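Local coordinates for protein alpha-glucosidase (Bacteroides thetaiotaomicron, PDB 5XFM) that hydrolyses glycosidic bonds as a bifunctional beta-L-arabinopyranosidase and alpha-galactosidase of glycoside hydrolase family 97, at residues Y362-S365 with G366-D370; E411-R414 with L415-D418. The protein carries 1 engineered substitution. One frame throughout, in Å; residues are numbered along the deposited sequence.

Contact 1: Y362-S365 with G366-D370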
# COMPACT_ATOMS: atom_id res chain seq x y z
N TYR A 362 6.61 18.29 -5.54
CA TYR A 362 7.81 18.26 -6.36
C TYR A 362 7.76 17.10 -7.34
O TYR A 362 7.21 16.05 -7.02
CB TYR A 362 9.07 18.16 -5.49
CG TYR A 362 9.49 19.45 -4.83
CD1 TYR A 362 8.85 19.90 -3.68
CD2 TYR A 362 10.53 20.21 -5.35
CE1 TYR A 362 9.24 21.09 -3.08
CE2 TYR A 362 10.92 21.40 -4.75
CZ TYR A 362 10.27 21.83 -3.62
OH TYR A 362 10.65 23.01 -3.02
N SER A 363 8.35 17.27 -8.52
CA SER A 363 8.61 16.11 -9.36
C SER A 363 9.94 15.49 -8.94
O SER A 363 10.91 16.21 -8.70
CB SER A 363 8.64 16.47 -10.85
OG SER A 363 8.74 15.29 -11.65
N SER A 364 9.97 14.17 -8.83
CA SER A 364 11.22 13.47 -8.62
C SER A 364 12.06 13.60 -9.88
O SER A 364 13.28 13.44 -9.85
CB SER A 364 10.99 12.00 -8.31
OG SER A 364 10.65 11.30 -9.49
N SER A 365 11.37 13.89 -10.97
CA SER A 365 11.92 13.71 -12.31
C SER A 365 12.95 14.75 -12.71
O SER A 365 12.74 15.96 -12.61
CB SER A 365 10.79 13.66 -13.34
OG SER A 365 10.14 14.91 -13.46
N GLY A 366 14.08 14.21 -13.14
CA GLY A 366 15.11 14.95 -13.82
C GLY A 366 15.32 14.42 -15.22
O GLY A 366 15.19 15.17 -16.18
N TYR A 367 15.65 13.14 -15.36
CA TYR A 367 16.19 12.68 -16.63
C TYR A 367 15.56 11.45 -17.31
O TYR A 367 16.15 10.92 -18.25
CB TYR A 367 17.70 12.42 -16.46
CG TYR A 367 18.04 11.34 -15.44
CD1 TYR A 367 17.97 9.99 -15.78
CD2 TYR A 367 18.44 11.68 -14.16
CE1 TYR A 367 18.27 9.01 -14.85
CE2 TYR A 367 18.75 10.70 -13.23
CZ TYR A 367 18.66 9.37 -13.59
OH TYR A 367 18.97 8.38 -12.68
N TRP A 368 14.37 11.03 -16.91
CA TRP A 368 13.85 9.78 -17.48
C TRP A 368 12.48 9.90 -18.17
O TRP A 368 12.01 8.93 -18.77
CB TRP A 368 13.77 8.70 -16.39
CG TRP A 368 13.01 9.13 -15.18
CD1 TRP A 368 11.66 9.03 -14.98
CD2 TRP A 368 13.54 9.72 -13.99
NE1 TRP A 368 11.32 9.52 -13.75
CE2 TRP A 368 12.45 9.96 -13.12
CE3 TRP A 368 14.83 10.08 -13.57
CZ2 TRP A 368 12.62 10.52 -11.86
CZ3 TRP A 368 14.99 10.65 -12.33
CH2 TRP A 368 13.89 10.86 -11.48
N ASN A 369 11.85 11.07 -18.09
CA ASN A 369 10.55 11.26 -18.71
C ASN A 369 10.36 12.65 -19.32
O ASN A 369 11.31 13.44 -19.38
CB ASN A 369 9.43 10.98 -17.69
CG ASN A 369 9.48 11.92 -16.48
OD1 ASN A 369 9.76 13.12 -16.60
ND2 ASN A 369 9.19 11.38 -15.31
N ASP A 370 9.13 12.96 -19.71
CA ASP A 370 8.81 14.23 -20.37
C ASP A 370 7.94 15.16 -19.52
O ASP A 370 7.19 15.97 -20.06
CB ASP A 370 8.10 13.99 -21.70
CG ASP A 370 8.99 13.35 -22.74
OD1 ASP A 370 10.21 13.65 -22.77
OD2 ASP A 370 8.48 12.54 -23.53
O HOH W 1 11.13 16.16 -16.04

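Contact 2: E411-R414 with L415-D418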
# COMPACT_ATOMS: atom_id res chain seq x y z
N GLU A 411 18.30 1.66 -9.11
CA GLU A 411 18.62 3.09 -9.27
C GLU A 411 17.49 4.00 -8.73
O GLU A 411 17.73 5.05 -8.09
CB GLU A 411 18.90 3.36 -10.75
CG GLU A 411 19.18 4.79 -11.14
CD GLU A 411 19.86 4.89 -12.49
OE1 GLU A 411 20.79 4.09 -12.75
OE2 GLU A 411 19.46 5.75 -13.31
N THR A 412 16.26 3.58 -8.99
CA THR A 412 15.10 4.32 -8.55
C THR A 412 14.91 4.12 -7.06
O THR A 412 14.55 5.06 -6.34
CB THR A 412 13.83 3.91 -9.32
OG1 THR A 412 14.13 3.81 -10.71
CG2 THR A 412 12.71 4.93 -9.11
N MET A 413 15.14 2.89 -6.59
CA MET A 413 15.11 2.61 -5.15
C MET A 413 16.10 3.52 -4.42
O MET A 413 15.78 4.09 -3.35
CB MET A 413 15.45 1.14 -4.87
CG MET A 413 14.50 0.13 -5.52
SD MET A 413 12.79 0.39 -5.03
CE MET A 413 12.14 1.06 -6.56
N ARG A 414 17.29 3.65 -5.00
CA ARG A 414 18.32 4.53 -4.47
C ARG A 414 17.76 5.93 -4.35
O ARG A 414 17.94 6.60 -3.32
CB ARG A 414 19.56 4.52 -5.37
CG ARG A 414 20.43 3.29 -5.21
CD ARG A 414 21.59 3.28 -6.20
NE ARG A 414 22.35 2.03 -6.14
CZ ARG A 414 22.62 1.27 -7.19
NH1 ARG A 414 22.21 1.62 -8.40
NH2 ARG A 414 23.32 0.15 -7.04
N LEU A 415 17.06 6.37 -5.40
CA LEU A 415 16.48 7.71 -5.37
C LEU A 415 15.43 7.90 -4.26
O LEU A 415 15.48 8.88 -3.51
CB LEU A 415 15.88 8.04 -6.73
CG LEU A 415 15.32 9.46 -6.89
CD1 LEU A 415 16.40 10.50 -6.62
CD2 LEU A 415 14.76 9.61 -8.28
N TYR A 416 14.48 6.96 -4.16
CA TYR A 416 13.46 6.97 -3.10
C TYR A 416 14.09 7.14 -1.72
O TYR A 416 13.70 8.02 -0.93
CB TYR A 416 12.64 5.68 -3.08
CG TYR A 416 11.55 5.54 -4.11
CD1 TYR A 416 10.38 6.30 -4.03
CD2 TYR A 416 11.66 4.61 -5.14
CE1 TYR A 416 9.37 6.16 -4.98
CE2 TYR A 416 10.66 4.47 -6.08
CZ TYR A 416 9.52 5.24 -6.00
OH TYR A 416 8.54 5.08 -6.95
N GLU A 417 15.06 6.27 -1.44
CA GLU A 417 15.68 6.24 -0.13
C GLU A 417 16.46 7.52 0.17
O GLU A 417 16.27 8.12 1.22
CB GLU A 417 16.59 5.02 -0.01
CG GLU A 417 17.27 4.88 1.32
CD GLU A 417 18.10 3.61 1.40
OE1 GLU A 417 17.52 2.53 1.68
OE2 GLU A 417 19.33 3.68 1.16
N ASP A 418 17.31 7.95 -0.76
CA ASP A 418 18.09 9.17 -0.56
C ASP A 418 17.19 10.41 -0.35
O ASP A 418 17.50 11.28 0.48
CB ASP A 418 19.05 9.40 -1.73
CG ASP A 418 20.09 8.30 -1.86
OD1 ASP A 418 20.23 7.50 -0.92
OD2 ASP A 418 20.80 8.26 -2.89

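Contact 1: Y362-S365 with G366-D370
Past the end of strand 357-363 the chain bends at Ser-364 and Ser-365 and curls back on itself, bringing Trp-368 and Asn-369 against the two serines. This is the start of a beta-alpha loop of the TIM-barrel domain, leading towards helix 382-395. The indole of Trp-368 packs against both serines. Its CG sits between the backbone N and the carbonyl carbon (chi1 53°), which folds the ring back over Ser-365; CB of that serine stands 3.7 Å above the indole plane, offset toward the rim, and its CA lies 3.3 Å from CZ2 of Trp-368. Ser-364 OG instead meets the ring edge in plane, 3.2 Å from Trp-368 CZ2, while bonding to the carbonyl O of Asp-403. Indole NE1 donates to the O of Phe-404, tying the curl to the residue just past strand 399-403. With an alanine in place of Trp-368, that carbonyl would probably lose its indole donor and a gap would open against Ser-365. Asn-369 OD1 accepts from Ile-371 N, and a water 3.0 Å from Ser-365 OG reaches the same OD1 through a weak bond of 3.4 Å.

Contact 2: E411-R414 with L415-D418
Thr-412 and Met-413 meet Tyr-416 within helix 410-425, one turn further along. Four successive backbone bonds hold the turn: the N-H groups of Leu-415, Tyr-416, Glu-417 and Asp-418 reach the carbonyls of Glu-411, Thr-412, Met-413 and Arg-414. The first is the most bent, at 147° at the hydrogen, whereas Tyr-416 N to Thr-412 O is nearly straight and 2.9 Å long.

The apolar contacts converge on one corner of the tyrosine ring. CE2 of Tyr-416 lies 3.7 Å from Thr-412 CG2 and equally far from Met-413 CE, both side chains running beside the ring in the same direction. Bends at chi2 (-57°) and chi3 (108°) of Met-413 carry its methyl there, and SD, 5.5 Å from the Tyr-416 centroid, completes an oblique Met-aromatic contact. Phe-405 stacks on the same ring, Phe-432 and Trp-441 meet it edge-to-face, and its OH bonds to Thr-436 N, so the phenol is held both around its ring and at its end.

Among the polar groups, Glu-417 points elsewhere, to Ser-216 and Tyr-445. Asp-418 CG comes within 3.1 Å of Arg-414 O; its oxygens and that carbonyl are all acceptors and do not bond. Overall this is i to i+3 and i to i+4 packing within the alpha-helix of a beta-alpha-beta crossover, linking strands 399-403 and 429-432 of the TIM barrel.

Contact 1 and contact 2 lie on neighbouring beta-alpha units of the barrel, their centres about 13 Å apart, and they touch directly. Tyr-367 OH makes a probable hydrogen bond of 2.7 Å to Glu-411 OE2, and Trp-368 CH2 packs 3.5 Å from Leu-415 CD2, so the loop lies against the early turns of helix 410-425. Asn-242, from the N-terminal family region, adds a weak bond to the same Glu-411 oxygen and touches Trp-368. The side chains of Asn-369 and Tyr-416 are each about 11 Å from the calcium ion bound by Glu-174, Glu-452 and Glu-458; both contacts lie near that site without forming it, and it probably belongs to the active-site region, as in other family members.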